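Local coordinates for B-agarase (Saccharophagus degradans, PDB 4BQ2), which hydrolyses agarose as a family 50 exo-beta-agarase, an enzyme that probably works from chain ends, at residues Asp7-Val13 and Ser37-Lys41; His82-Phe86 and Lys180-Ile184; Ser69-Asp75 and Asn186-Asn192; Gln110-Lys115 and Trp145-Gln151. One frame throughout, in Å; residues are numbered along the deposited sequence.

In the fold
All four contacts lie in the agarase CBM-like domain, a helix-free region of the chain consistent with a beta-sandwich. Contact 1 closes first along the chain, around the calcium ion; contacts 2 and 4 both fall within the span bridged by contact 3. Strand 180-191 links the set: it supplies one segment each to contacts 2 and 3 and pairs with strand 36-44 of contact 1. Strand 70-79 then pairs with strand 110-115, so the centres of contacts 3 and 4 are about 9 Å apart, whereas those of contacts 1 and 4 are about 22 Å apart. Metal site, buried core and strand pairing are thus joined through shared or adjacent strands.

Contact 1. Residues Asp7-Val13 and Ser37-Lys41; sequences DFENDQV and SKGLK. With CA (calcium ion), chain K.
Phe8 and Glu9 run past Gly39 and Lys38 with CA atoms 5.7 Å apart in each pair, a loop with a type I turn from Phe8 to Asp11 lying against strand 36-44. The two backbones meet through calcium, which is bound by the carbonyl oxygens Asp7 O and Lys38 O, each at 2.3 Å. Glu9 OE2 binds it at 2.4 Å and Ser37 OG, more loosely, at 2.6 Å, with a water and both carboxylate oxygens of Asp185 completing the site. Glu9 reaches back to the metal because its chain folds at CG (chi2 -56°), and the same OE2 accepts a bent hydrogen bond from Lys38 N on its syn side, N-H...O 136°. Upstream, Asp7 OD1 takes the N-H of Glu9 in an Asx turn. Farther along the strand, Leu40 CB sits over the centre of the Phe8 ring, 3.8 Å from its centroid, a CH-pi contact; the buried Phe8 also packs on Ile26. The bent chain of Lys38 lays its CE against Asp11 OD2 at 3.4 Å, while its ammonium stays beyond salt-bridge range. With only oxygen ligands, two of them main-chain carbonyls, the site suits calcium, and the carboxylates of Glu9 and Asp185 would largely balance its charge; the ion ties the loop to the strand.

Contact 2. Residues His82-Phe86 and Lys180-Ile184; sequences HSTQF and KTVII
Phe86 brings the CE2-CZ side of its ring against Val182, whose CG2 lies 3.7 Å from Phe86 CZ; the two side chains come at each other from opposite directions. The same end of the ring reaches Ile184, with Phe86 CE2 4.2 Å from Ile184 CD1. Next to it, Thr84 crosses Val182 at about a right angle, and Val182 CG1 rests 3.7 Å from Thr84 OG1, a hydroxyl that is hydrogen-bonded to Ser78 OG. Thr84 also slides along Lys180 in the reverse direction, its OG1 3.6 Å from Lys180 CB. Bends at CG (chi2 -51°) and at CE (chi4 62°) then turn the lysine chain over the start of segment 82-86, where its CD and CE brush CB of His82. Lys180 NZ donates to Ser83 O at 3.0 Å, in the plane of that carbonyl, and to a water that also accepts from Gln85 N. Glu631 is its charged partner, through a salt bridge, so this buried ammonium is held from several directions. A second water links His82 O to Thr181 N. The strand axes cross at 70° and stay 8.2 Å apart, too far for backbone pairing, as expected of strands in facing layers of a sandwich. Strand 180-191 pairs with strands 36-44 and 70-79, strand 84-92 with strands 97-104 and 166-174; Val173 and Leu171 of strand 166-174 and Ile76 of strand 70-79 close around Phe86. Gln85 hydrogen-bonds to Leu667 O and His669 N in a loop, and Ser83 OG to Asp675 of helix 673-688.

Contact 3. Residues Ser69-Asp75 and Asn186-Asn192; sequences SASLYFD and NIRIQPN
Leu72 CD1 meets Ile189 CG1 at 4.0 Å in the apolar centre. Ala70 CB lies against Ile189 CG2 on one side, and Phe74 CE2 against Ile187 CG2 (3.8 Å) on the other. These residues belong to an antiparallel strand pair, in which Ser71 faces Gln190 and Tyr73 faces Arg188 as hydrogen-bonded pairs; Tyr73 N to Arg188 O is 2.7 Å. On the opposite face from Leu72, the Gln190 amide stacks on the Tyr73 ring, planes 17° apart, with Gln190 NE2 3.5 Å from Tyr73 CZ. Arg188, turned by its first torsion (chi1 69°) across Tyr73, lays its guanidinium over Tyr73 CB. Partners ring its edge: NE donates to Gln190 OE1 at 2.7 Å, and NH1 donates to Asn186 O and forms a salt bridge with Asp75 OD1 at 2.8 Å, approaching from above the carboxylate plane. Asn186 ND2 donates to Asp75 OD2, and Ser111 OG binds both Asp75 OD1 and Arg188 NH2. At the far end Asn192 grips two serines, OD1 accepting from Ser71 OG and ND2 donating to Ser69 OG. Bonds around the guanidinium rim fix its rotation, and the buried Asp75 carboxylate, shared among arginine, asparagine and serine, would be stabilised as an anion.

Contact 4. Residues Gln110-Lys115 and Trp145-Gln151; sequences QSYYAK and WTSDDRQ
The Tyr113 ring is sandwiched: Gln151 CA lies over the centre of one face, a CH-pi contact 3.9 Å from the centroid, and Trp145 CZ2 lies over the other, toward its rim, 3.4 Å from Tyr113 CE2. Tyrosine and indole planes are 20° apart but slid so that the rings barely overlap, with Tyr113 OH above the indole rim. Asp149 CB touches the Tyr113 ring at its edge. With chi1 63°, which places CG between the backbone N and the carbonyl carbon, this ring swings over segment 145-151, where a water joins its hydroxyl to Trp145 O and Ser147 OG. Arg150 N donates to Ser111 O at 2.8 Å and Tyr113 N to Arg150 O at 2.9 Å, a parallel pairing of strands 110-115 and 150-155. On the face of the sheet away from Tyr113 and Gln151, Tyr112 and Arg150 lie side by side; Arg150 NH1 comes to the ring edge and gives a 3.0 Å hydrogen bond to Tyr112 OH, bent to 140°. Lys115 CE passes 3.6 Å from Trp145 CZ3. Arg150 and Lys115 have carboxylate partners, Asp103 and Asp120, so their charges are probably balanced locally beside the aromatic pair.

Contact 1. Residues Asp7-Val13 and Ser37-Lys41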
loop_
_atom_site.group_PDB
_atom_site.type_symbol
_atom_site.label_atom_id
_atom_site.label_comp_id
_atom_site.label_asym_id
_atom_site.label_seq_id
_atom_site.Cartn_x
_atom_site.Cartn_y
_atom_site.Cartn_z
ATOM N N ASP A 7 11.538 20.916 27.312
ATOM C CA ASP A 7 12.927 21.177 26.871
ATOM C C ASP A 7 13.949 20.338 27.618
ATOM O O ASP A 7 15.144 20.421 27.333
ATOM C CB ASP A 7 13.295 22.669 26.913
ATOM C CG ASP A 7 13.299 23.260 28.322
ATOM O OD1 ASP A 7 13.345 22.547 29.345
ATOM O OD2 ASP A 7 13.232 24.488 28.396
ATOM N N PHE A 8 13.469 19.547 28.582
ATOM C CA PHE A 8 14.301 18.602 29.381
ATOM C C PHE A 8 15.438 19.229 30.201
ATOM O O PHE A 8 16.329 18.508 30.676
ATOM C CB PHE A 8 14.767 17.413 28.523
ATOM C CG PHE A 8 13.635 16.752 27.792
ATOM C CD1 PHE A 8 12.756 15.913 28.479
ATOM C CD2 PHE A 8 13.374 17.045 26.450
ATOM C CE1 PHE A 8 11.663 15.335 27.830
ATOM C CE2 PHE A 8 12.281 16.458 25.795
ATOM C CZ PHE A 8 11.436 15.608 26.492
ATOM N N GLU A 9 15.384 20.551 30.391
ATOM C CA GLU A 9 16.485 21.277 31.052
ATOM C C GLU A 9 16.543 21.102 32.576
ATOM O O GLU A 9 17.591 21.255 33.180
ATOM C CB GLU A 9 16.462 22.766 30.680
ATOM C CG GLU A 9 16.735 23.005 29.202
ATOM C CD GLU A 9 18.054 22.386 28.780
ATOM O OE1 GLU A 9 19.059 22.663 29.459
ATOM O OE2 GLU A 9 18.085 21.580 27.821
ATOM N N ASN A 10 15.415 20.815 33.202
ATOM C CA ASN A 10 15.428 20.490 34.636
ATOM C C ASN A 10 16.013 19.080 34.922
ATOM O O ASN A 10 15.957 18.606 36.052
ATOM C CB ASN A 10 14.017 20.661 35.231
ATOM C CG ASN A 10 13.031 19.619 34.713
ATOM O OD1 ASN A 10 13.375 18.780 33.867
ATOM N ND2 ASN A 10 11.803 19.659 35.228
ATOM N N ASP A 11 16.542 18.410 33.890
ATOM C CA ASP A 11 17.254 17.110 34.041
ATOM C C ASP A 11 16.342 15.946 34.516
ATOM O O ASP A 11 16.818 14.896 34.989
ATOM C CB ASP A 11 18.474 17.271 34.990
ATOM C CG ASP A 11 19.741 16.565 34.481
ATOM O OD1 ASP A 11 19.643 15.627 33.658
ATOM O OD2 ASP A 11 20.858 16.958 34.909
ATOM N N GLN A 12 15.026 16.112 34.387
ATOM C CA GLN A 12 14.139 15.045 34.837
ATOM C C GLN A 12 13.392 14.387 33.684
ATOM O O GLN A 12 12.966 15.057 32.728
ATOM C CB GLN A 12 13.153 15.572 35.872
ATOM C CG GLN A 12 13.819 16.141 37.116
ATOM C CD GLN A 12 12.808 16.651 38.123
ATOM O OE1 GLN A 12 11.717 16.087 38.264
ATOM N NE2 GLN A 12 13.161 17.733 38.829
ATOM N N VAL A 13 13.226 13.071 33.760
ATOM C CA VAL A 13 12.317 12.426 32.831
ATOM C C VAL A 13 10.907 12.737 33.333
ATOM O O VAL A 13 10.513 12.281 34.418
ATOM C CB VAL A 13 12.576 10.911 32.726
ATOM C CG1 VAL A 13 11.542 10.283 31.811
ATOM C CG2 VAL A 13 13.990 10.638 32.208
ATOM N N SER A 37 22.645 20.582 24.424
ATOM C CA SER A 37 21.451 20.849 25.200
ATOM C C SER A 37 21.105 19.541 25.873
ATOM O O SER A 37 21.584 18.516 25.449
ATOM C CB SER A 37 20.324 21.286 24.281
ATOM O OG SER A 37 19.209 21.761 25.027
ATOM N N LYS A 38 20.305 19.565 26.932
ATOM C CA LYS A 38 19.791 18.317 27.488
ATOM C C LYS A 38 18.609 17.809 26.656
ATOM O O LYS A 38 17.682 18.562 26.401
ATOM C CB LYS A 38 19.350 18.520 28.940
ATOM C CG LYS A 38 20.413 19.061 29.867
ATOM C CD LYS A 38 21.237 17.991 30.533
ATOM C CE LYS A 38 21.591 18.414 31.958
ATOM N NZ LYS A 38 21.637 19.887 32.127
ATOM N N GLY A 39 18.642 16.539 26.253
ATOM C CA GLY A 39 17.549 15.943 25.487
ATOM C C GLY A 39 17.098 14.601 26.082
ATOM O O GLY A 39 17.758 14.041 26.956
ATOM N N LEU A 40 15.943 14.134 25.633
ATOM C CA LEU A 40 15.453 12.818 26.035
ATOM C C LEU A 40 15.993 11.767 25.087
ATOM O O LEU A 40 15.629 11.734 23.883
ATOM C CB LEU A 40 13.938 12.794 26.015
ATOM C CG LEU A 40 13.319 11.453 26.444
ATOM C CD1 LEU A 40 13.354 11.295 27.952
ATOM C CD2 LEU A 40 11.893 11.450 25.937
ATOM N N LYS A 41 16.815 10.886 25.639
ATOM C CA LYS A 41 17.374 9.784 24.893
ATOM C C LYS A 41 16.413 8.596 25.002
ATOM O O LYS A 41 16.116 8.133 26.104
ATOM C CB LYS A 41 18.758 9.397 25.420
ATOM C CG LYS A 41 19.357 8.228 24.641
ATOM C CD LYS A 41 20.661 7.753 25.232
ATOM C CE LYS A 41 21.160 6.569 24.414
ATOM N NZ LYS A 41 22.626 6.365 24.594
HETATM CA CA CA K . 16.961 20.712 25.921
HETATM O O HOH W 1 21.508 22.228 28.381
HETATM O O HOH W 2 16.554 22.684 25.375
#

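Contact 2. Residues His82-Phe86 and Lys180-Ile184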
loop_
_atom_site.group_PDB
_atom_site.type_symbol
_atom_site.label_atom_id
_atom_site.label_comp_id
_atom_site.label_asym_id
_atom_site.label_seq_id
_atom_site.Cartn_x
_atom_site.Cartn_y
_atom_site.Cartn_z
ATOM N N HIS A 82 21.153 2.898 12.563
ATOM C CA HIS A 82 19.906 2.865 11.793
ATOM C C HIS A 82 19.094 4.137 11.885
ATOM O O HIS A 82 19.050 4.756 12.930
ATOM C CB HIS A 82 19.070 1.693 12.261
ATOM C CG HIS A 82 19.803 0.405 12.187
ATOM N ND1 HIS A 82 20.041 -0.239 10.994
ATOM C CD2 HIS A 82 20.420 -0.327 13.139
ATOM C CE1 HIS A 82 20.745 -1.334 11.220
ATOM N NE2 HIS A 82 20.981 -1.414 12.513
ATOM N N SER A 83 18.462 4.518 10.769
ATOM C CA SER A 83 17.470 5.575 10.783
ATOM C C SER A 83 16.237 4.997 11.451
ATOM O O SER A 83 16.125 3.772 11.600
ATOM C CB SER A 83 17.126 6.069 9.365
ATOM O OG SER A 83 16.449 5.076 8.635
ATOM N N THR A 84 15.322 5.884 11.841
ATOM C CA THR A 84 14.125 5.547 12.587
ATOM C C THR A 84 12.919 6.170 11.917
ATOM O O THR A 84 12.906 7.372 11.670
ATOM C CB THR A 84 14.216 6.144 14.039
ATOM O OG1 THR A 84 15.411 5.694 14.662
ATOM C CG2 THR A 84 13.009 5.744 14.875
ATOM N N GLN A 85 11.899 5.368 11.624
ATOM C CA GLN A 85 10.632 5.904 11.146
ATOM C C GLN A 85 9.713 6.008 12.374
ATOM O O GLN A 85 9.334 4.983 12.974
ATOM C CB GLN A 85 9.998 5.031 10.050
ATOM C CG GLN A 85 8.592 5.515 9.687
ATOM C CD GLN A 85 7.916 4.695 8.620
ATOM O OE1 GLN A 85 8.460 3.678 8.159
ATOM N NE2 GLN A 85 6.686 5.082 8.265
ATOM N N PHE A 86 9.399 7.242 12.770
ATOM C CA PHE A 86 8.467 7.491 13.843
ATOM C C PHE A 86 7.050 7.633 13.302
ATOM O O PHE A 86 6.819 8.328 12.272
ATOM C CB PHE A 86 8.829 8.813 14.568
ATOM C CG PHE A 86 9.526 8.620 15.867
ATOM C CD1 PHE A 86 9.296 7.461 16.649
ATOM C CD2 PHE A 86 10.377 9.605 16.360
ATOM C CE1 PHE A 86 9.912 7.307 17.890
ATOM C CE2 PHE A 86 11.001 9.456 17.586
ATOM C CZ PHE A 86 10.784 8.295 18.347
ATOM N N LYS A 180 16.130 0.766 17.689
ATOM C CA LYS A 180 16.230 2.148 17.236
ATOM C C LYS A 180 16.452 3.049 18.484
ATOM O O LYS A 180 15.879 2.821 19.545
ATOM C CB LYS A 180 14.937 2.600 16.510
ATOM C CG LYS A 180 14.544 1.778 15.271
ATOM C CD LYS A 180 15.717 1.634 14.305
ATOM C CE LYS A 180 15.403 0.785 13.046
ATOM N NZ LYS A 180 14.305 1.412 12.231
ATOM N N THR A 181 17.276 4.074 18.353
ATOM C CA THR A 181 17.514 5.021 19.471
ATOM C C THR A 181 17.469 6.453 18.915
ATOM O O THR A 181 18.102 6.733 17.888
ATOM C CB THR A 181 18.889 4.772 20.130
ATOM O OG1 THR A 181 18.963 3.413 20.579
ATOM C CG2 THR A 181 19.140 5.743 21.347
ATOM N N VAL A 182 16.720 7.331 19.580
ATOM C CA VAL A 182 16.639 8.715 19.166
ATOM C C VAL A 182 16.950 9.628 20.349
ATOM O O VAL A 182 16.906 9.188 21.508
ATOM C CB VAL A 182 15.239 9.069 18.612
ATOM C CG1 VAL A 182 14.938 8.246 17.354
ATOM C CG2 VAL A 182 14.158 8.894 19.693
ATOM N N ILE A 183 17.260 10.896 20.035
ATOM C CA ILE A 183 17.252 11.959 21.034
ATOM C C ILE A 183 16.152 12.905 20.600
ATOM O O ILE A 183 16.079 13.277 19.428
ATOM C CB ILE A 183 18.571 12.771 21.093
ATOM C CG1 ILE A 183 19.790 11.867 21.154
ATOM C CG2 ILE A 183 18.574 13.726 22.284
ATOM C CD1 ILE A 183 19.795 10.928 22.333
ATOM N N ILE A 184 15.311 13.295 21.544
ATOM C CA ILE A 184 14.187 14.196 21.319
ATOM C C ILE A 184 14.409 15.425 22.210
ATOM O O ILE A 184 14.811 15.290 23.369
ATOM C CB ILE A 184 12.856 13.520 21.694
ATOM C CG1 ILE A 184 12.579 12.280 20.787
ATOM C CG2 ILE A 184 11.696 14.518 21.631
ATOM C CD1 ILE A 184 11.464 11.384 21.307
HETATM O O HOH W 3 18.844 4.168 15.630
HETATM O O HOH W 4 11.849 2.414 12.571
#

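Contact 3. Residues Ser69-Asp75 and Asn186-Asn192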
loop_
_atom_site.group_PDB
_atom_site.type_symbol
_atom_site.label_atom_id
_atom_site.label_comp_id
_atom_site.label_asym_id
_atom_site.label_seq_id
_atom_site.Cartn_x
_atom_site.Cartn_y
_atom_site.Cartn_z
ATOM N N SER A 69 -4.062 28.350 14.179
ATOM C CA SER A 69 -3.227 27.968 13.035
ATOM C C SER A 69 -1.832 27.722 13.584
ATOM O O SER A 69 -0.990 28.632 13.585
ATOM C CB SER A 69 -3.201 29.066 11.971
ATOM O OG SER A 69 -2.403 28.683 10.850
ATOM N N ALA A 70 -1.592 26.503 14.073
ATOM C CA ALA A 70 -0.347 26.199 14.757
ATOM C C ALA A 70 0.080 24.769 14.514
ATOM O O ALA A 70 -0.725 23.966 14.064
ATOM C CB ALA A 70 -0.490 26.449 16.256
ATOM N N SER A 71 1.347 24.476 14.815
ATOM C CA SER A 71 1.910 23.140 14.656
ATOM C C SER A 71 2.655 22.750 15.922
ATOM O O SER A 71 3.190 23.584 16.622
ATOM C CB SER A 71 2.895 23.085 13.461
ATOM O OG SER A 71 2.223 23.351 12.247
ATOM N N LEU A 72 2.692 21.447 16.167
ATOM C CA LEU A 72 3.490 20.826 17.175
ATOM C C LEU A 72 4.868 20.494 16.590
ATOM O O LEU A 72 4.968 19.835 15.537
ATOM C CB LEU A 72 2.803 19.510 17.547
ATOM C CG LEU A 72 3.248 18.684 18.727
ATOM C CD1 LEU A 72 3.089 19.515 20.005
ATOM C CD2 LEU A 72 2.380 17.409 18.775
ATOM N N TYR A 73 5.910 20.913 17.298
ATOM C CA TYR A 73 7.297 20.742 16.862
ATOM C C TYR A 73 8.081 19.829 17.771
ATOM O O TYR A 73 7.891 19.881 18.981
ATOM C CB TYR A 73 7.979 22.110 16.895
ATOM C CG TYR A 73 7.711 22.935 15.687
ATOM C CD1 TYR A 73 6.473 23.543 15.498
ATOM C CD2 TYR A 73 8.691 23.113 14.712
ATOM C CE1 TYR A 73 6.211 24.310 14.384
ATOM C CE2 TYR A 73 8.431 23.890 13.586
ATOM C CZ TYR A 73 7.199 24.487 13.438
ATOM O OH TYR A 73 6.926 25.268 12.339
ATOM N N PHE A 74 8.993 19.038 17.193
ATOM C CA PHE A 74 9.946 18.211 17.954
ATOM C C PHE A 74 11.299 18.324 17.279
ATOM O O PHE A 74 11.355 18.325 16.033
ATOM C CB PHE A 74 9.588 16.708 17.890
ATOM C CG PHE A 74 8.170 16.371 18.234
ATOM C CD1 PHE A 74 7.146 16.558 17.320
ATOM C CD2 PHE A 74 7.884 15.740 19.439
ATOM C CE1 PHE A 74 5.831 16.215 17.632
ATOM C CE2 PHE A 74 6.570 15.403 19.779
ATOM C CZ PHE A 74 5.555 15.625 18.869
ATOM N N ASP A 75 12.375 18.428 18.068
ATOM C CA ASP A 75 13.737 18.275 17.531
ATOM C C ASP A 75 14.102 16.812 17.757
ATOM O O ASP A 75 13.938 16.300 18.860
ATOM C CB ASP A 75 14.758 19.182 18.250
ATOM C CG ASP A 75 14.492 20.679 18.054
ATOM O OD1 ASP A 75 13.589 21.063 17.274
ATOM O OD2 ASP A 75 15.160 21.470 18.767
ATOM N N ASN A 186 12.913 19.810 22.901
ATOM C CA ASN A 186 12.168 21.018 22.539
ATOM C C ASN A 186 10.789 20.741 21.967
ATOM O O ASN A 186 10.430 21.261 20.922
ATOM C CB ASN A 186 12.991 21.905 21.591
ATOM C CG ASN A 186 14.299 22.362 22.230
ATOM O OD1 ASN A 186 14.315 22.764 23.395
ATOM N ND2 ASN A 186 15.397 22.288 21.484
ATOM N N ILE A 187 10.051 19.860 22.627
ATOM C CA ILE A 187 8.697 19.622 22.232
ATOM C C ILE A 187 7.915 20.894 22.506
ATOM O O ILE A 187 7.841 21.357 23.651
ATOM C CB ILE A 187 8.090 18.428 22.973
ATOM C CG1 ILE A 187 9.053 17.227 22.882
ATOM C CG2 ILE A 187 6.729 18.169 22.387
ATOM C CD1 ILE A 187 8.536 15.893 23.395
ATOM N N ARG A 188 7.365 21.486 21.453
ATOM C CA ARG A 188 6.750 22.806 21.588
ATOM C C ARG A 188 5.638 23.017 20.571
ATOM O O ARG A 188 5.551 22.257 19.590
ATOM C CB ARG A 188 7.841 23.883 21.415
ATOM C CG ARG A 188 8.374 23.972 19.981
ATOM C CD ARG A 188 9.828 24.358 19.909
ATOM N NE ARG A 188 10.272 24.542 18.518
ATOM C CZ ARG A 188 11.043 23.683 17.848
ATOM N NH1 ARG A 188 11.446 22.526 18.407
ATOM N NH2 ARG A 188 11.389 23.980 16.601
ATOM N N ILE A 189 4.812 24.047 20.791
ATOM C CA ILE A 189 3.850 24.537 19.806
ATOM C C ILE A 189 4.270 25.911 19.286
ATOM O O ILE A 189 4.622 26.792 20.065
ATOM C CB ILE A 189 2.417 24.651 20.359
ATOM C CG1 ILE A 189 1.885 23.276 20.733
ATOM C CG2 ILE A 189 1.476 25.240 19.309
ATOM C CD1 ILE A 189 0.748 23.366 21.714
ATOM N N GLN A 190 4.254 26.064 17.956
ATOM C CA GLN A 190 4.578 27.333 17.289
ATOM C C GLN A 190 3.401 27.695 16.383
ATOM O O GLN A 190 2.905 26.827 15.665
ATOM C CB GLN A 190 5.870 27.196 16.453
ATOM C CG GLN A 190 7.143 27.143 17.297
ATOM C CD GLN A 190 8.410 26.997 16.504
ATOM O OE1 GLN A 190 9.436 26.587 17.050
ATOM N NE2 GLN A 190 8.362 27.321 15.207
ATOM N N PRO A 191 2.952 28.975 16.397
ATOM C CA PRO A 191 1.943 29.362 15.413
ATOM C C PRO A 191 2.551 29.193 14.026
ATOM O O PRO A 191 3.783 29.260 13.883
ATOM C CB PRO A 191 1.670 30.848 15.722
ATOM C CG PRO A 191 2.844 31.317 16.510
ATOM C CD PRO A 191 3.425 30.117 17.209
ATOM N N ASN A 192 1.713 28.925 13.035
ATOM C CA ASN A 192 2.209 28.739 11.696
ATOM C C ASN A 192 2.637 30.064 11.074
ATOM O O ASN A 192 1.966 31.067 11.267
ATOM C CB ASN A 192 1.139 28.134 10.818
ATOM C CG ASN A 192 0.766 26.725 11.251
ATOM O OD1 ASN A 192 1.592 25.993 11.816
ATOM N ND2 ASN A 192 -0.477 26.343 10.988
HETATM O O HOH W 5 6.188 27.906 13.107
#

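Contact 4. Residues Gln110-Lys115 and Trp145-Gln151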
loop_
_atom_site.group_PDB
_atom_site.type_symbol
_atom_site.label_atom_id
_atom_site.label_comp_id
_atom_site.label_asym_id
_atom_site.label_seq_id
_atom_site.Cartn_x
_atom_site.Cartn_y
_atom_site.Cartn_z
ATOM N N GLN A 110 17.416 17.649 13.552
ATOM C CA GLN A 110 16.549 18.546 12.788
ATOM C C GLN A 110 15.245 18.806 13.544
ATOM O O GLN A 110 14.919 18.063 14.489
ATOM C CB GLN A 110 16.248 17.955 11.408
ATOM C CG GLN A 110 17.505 17.617 10.610
ATOM C CD GLN A 110 17.205 17.165 9.198
ATOM O OE1 GLN A 110 16.753 17.954 8.365
ATOM N NE2 GLN A 110 17.442 15.881 8.919
ATOM N N SER A 111 14.497 19.832 13.133
ATOM C CA SER A 111 13.183 20.115 13.729
ATOM C C SER A 111 12.108 19.561 12.835
ATOM O O SER A 111 12.195 19.687 11.583
ATOM C CB SER A 111 12.914 21.635 13.859
ATOM O OG SER A 111 13.546 22.194 14.989
ATOM N N TYR A 112 11.084 18.984 13.468
ATOM C CA TYR A 112 10.011 18.311 12.762
ATOM C C TYR A 112 8.674 18.893 13.195
ATOM O O TYR A 112 8.462 19.125 14.386
ATOM C CB TYR A 112 10.055 16.798 13.077
ATOM C CG TYR A 112 11.247 16.104 12.473
ATOM C CD1 TYR A 112 12.476 16.046 13.145
ATOM C CD2 TYR A 112 11.146 15.516 11.217
ATOM C CE1 TYR A 112 13.578 15.429 12.595
ATOM C CE2 TYR A 112 12.218 14.891 10.652
ATOM C CZ TYR A 112 13.452 14.863 11.325
ATOM O OH TYR A 112 14.510 14.195 10.718
ATOM N N TYR A 113 7.746 19.103 12.270
ATOM C CA TYR A 113 6.452 19.631 12.728
ATOM C C TYR A 113 5.250 18.905 12.205
ATOM O O TYR A 113 5.261 18.370 11.093
ATOM C CB TYR A 113 6.313 21.149 12.467
ATOM C CG TYR A 113 6.336 21.534 10.994
ATOM C CD1 TYR A 113 7.547 21.783 10.339
ATOM C CD2 TYR A 113 5.155 21.675 10.276
ATOM C CE1 TYR A 113 7.579 22.153 8.992
ATOM C CE2 TYR A 113 5.166 22.046 8.934
ATOM C CZ TYR A 113 6.383 22.284 8.304
ATOM O OH TYR A 113 6.380 22.639 6.974
ATOM N N ALA A 114 4.196 18.932 13.019
ATOM C CA ALA A 114 2.916 18.387 12.661
ATOM C C ALA A 114 1.861 19.439 12.909
ATOM O O ALA A 114 1.653 19.883 14.047
ATOM C CB ALA A 114 2.624 17.119 13.468
ATOM N N LYS A 115 1.203 19.848 11.835
ATOM C CA LYS A 115 0.135 20.844 11.918
ATOM C C LYS A 115 -0.995 20.388 12.851
ATOM O O LYS A 115 -1.416 19.246 12.795
ATOM C CB LYS A 115 -0.382 21.147 10.505
ATOM C CG LYS A 115 0.492 22.112 9.717
ATOM C CD LYS A 115 0.093 22.059 8.260
ATOM C CE LYS A 115 0.919 23.002 7.417
ATOM N NZ LYS A 115 1.051 22.349 6.079
ATOM N N TRP A 145 4.701 26.520 3.852
ATOM C CA TRP A 145 5.658 27.615 3.933
ATOM C C TRP A 145 7.054 27.047 3.736
ATOM O O TRP A 145 7.227 25.827 3.761
ATOM C CB TRP A 145 5.574 28.335 5.271
ATOM C CG TRP A 145 5.928 27.489 6.489
ATOM C CD1 TRP A 145 7.173 27.275 7.014
ATOM C CD2 TRP A 145 5.015 26.770 7.320
ATOM N NE1 TRP A 145 7.087 26.475 8.144
ATOM C CE2 TRP A 145 5.774 26.143 8.342
ATOM C CE3 TRP A 145 3.630 26.603 7.311
ATOM C CZ2 TRP A 145 5.185 25.371 9.343
ATOM C CZ3 TRP A 145 3.046 25.832 8.303
ATOM C CH2 TRP A 145 3.827 25.220 9.306
ATOM N N THR A 146 8.038 27.932 3.592
ATOM C CA THR A 146 9.437 27.558 3.387
ATOM C C THR A 146 10.261 27.710 4.651
ATOM O O THR A 146 10.255 28.775 5.294
ATOM C CB THR A 146 10.073 28.421 2.276
ATOM O OG1 THR A 146 9.326 28.224 1.074
ATOM C CG2 THR A 146 11.535 28.009 2.037
ATOM N N SER A 147 10.953 26.638 5.027
ATOM C CA SER A 147 11.859 26.661 6.174
ATOM C C SER A 147 12.825 25.476 6.102
ATOM O O SER A 147 12.659 24.599 5.262
ATOM C CB SER A 147 11.066 26.623 7.488
ATOM O OG SER A 147 10.437 25.363 7.661
ATOM N N ASP A 148 13.837 25.475 6.971
ATOM C CA ASP A 148 14.780 24.349 7.088
ATOM C C ASP A 148 14.114 23.132 7.785
ATOM O O ASP A 148 14.642 22.010 7.742
ATOM C CB ASP A 148 16.012 24.778 7.881
ATOM C CG ASP A 148 17.022 25.546 7.048
ATOM O OD1 ASP A 148 16.745 25.851 5.870
ATOM O OD2 ASP A 148 18.122 25.833 7.576
ATOM N N ASP A 149 12.960 23.368 8.408
ATOM C CA ASP A 149 12.267 22.354 9.209
ATOM C C ASP A 149 11.660 21.264 8.327
ATOM O O ASP A 149 11.418 21.474 7.127
ATOM C CB ASP A 149 11.176 22.996 10.072
ATOM C CG ASP A 149 11.719 24.052 11.010
ATOM O OD1 ASP A 149 12.904 23.953 11.421
ATOM O OD2 ASP A 149 10.959 24.998 11.315
ATOM N N ARG A 150 11.416 20.103 8.921
ATOM C CA ARG A 150 10.790 18.999 8.198
ATOM C C ARG A 150 9.356 18.774 8.621
ATOM O O ARG A 150 9.075 18.646 9.790
ATOM C CB ARG A 150 11.600 17.728 8.386
ATOM C CG ARG A 150 13.040 17.868 7.869
ATOM C CD ARG A 150 13.716 16.513 7.808
ATOM N NE ARG A 150 13.128 15.649 6.772
ATOM C CZ ARG A 150 13.201 14.321 6.803
ATOM N NH1 ARG A 150 13.837 13.700 7.803
ATOM N NH2 ARG A 150 12.664 13.606 5.821
ATOM N N GLN A 151 8.456 18.680 7.656
ATOM C CA GLN A 151 7.036 18.472 7.955
ATOM C C GLN A 151 6.755 16.973 8.096
ATOM O O GLN A 151 7.072 16.205 7.181
ATOM C CB GLN A 151 6.137 19.095 6.861
ATOM C CG GLN A 151 4.678 18.943 7.250
ATOM C CD GLN A 151 3.671 19.687 6.404
ATOM O OE1 GLN A 151 3.841 19.887 5.191
ATOM N NE2 GLN A 151 2.564 20.026 7.029
HETATM O O HOH W 6 15.614 21.692 11.031
HETATM O O HOH W 7 8.360 24.127 6.031
#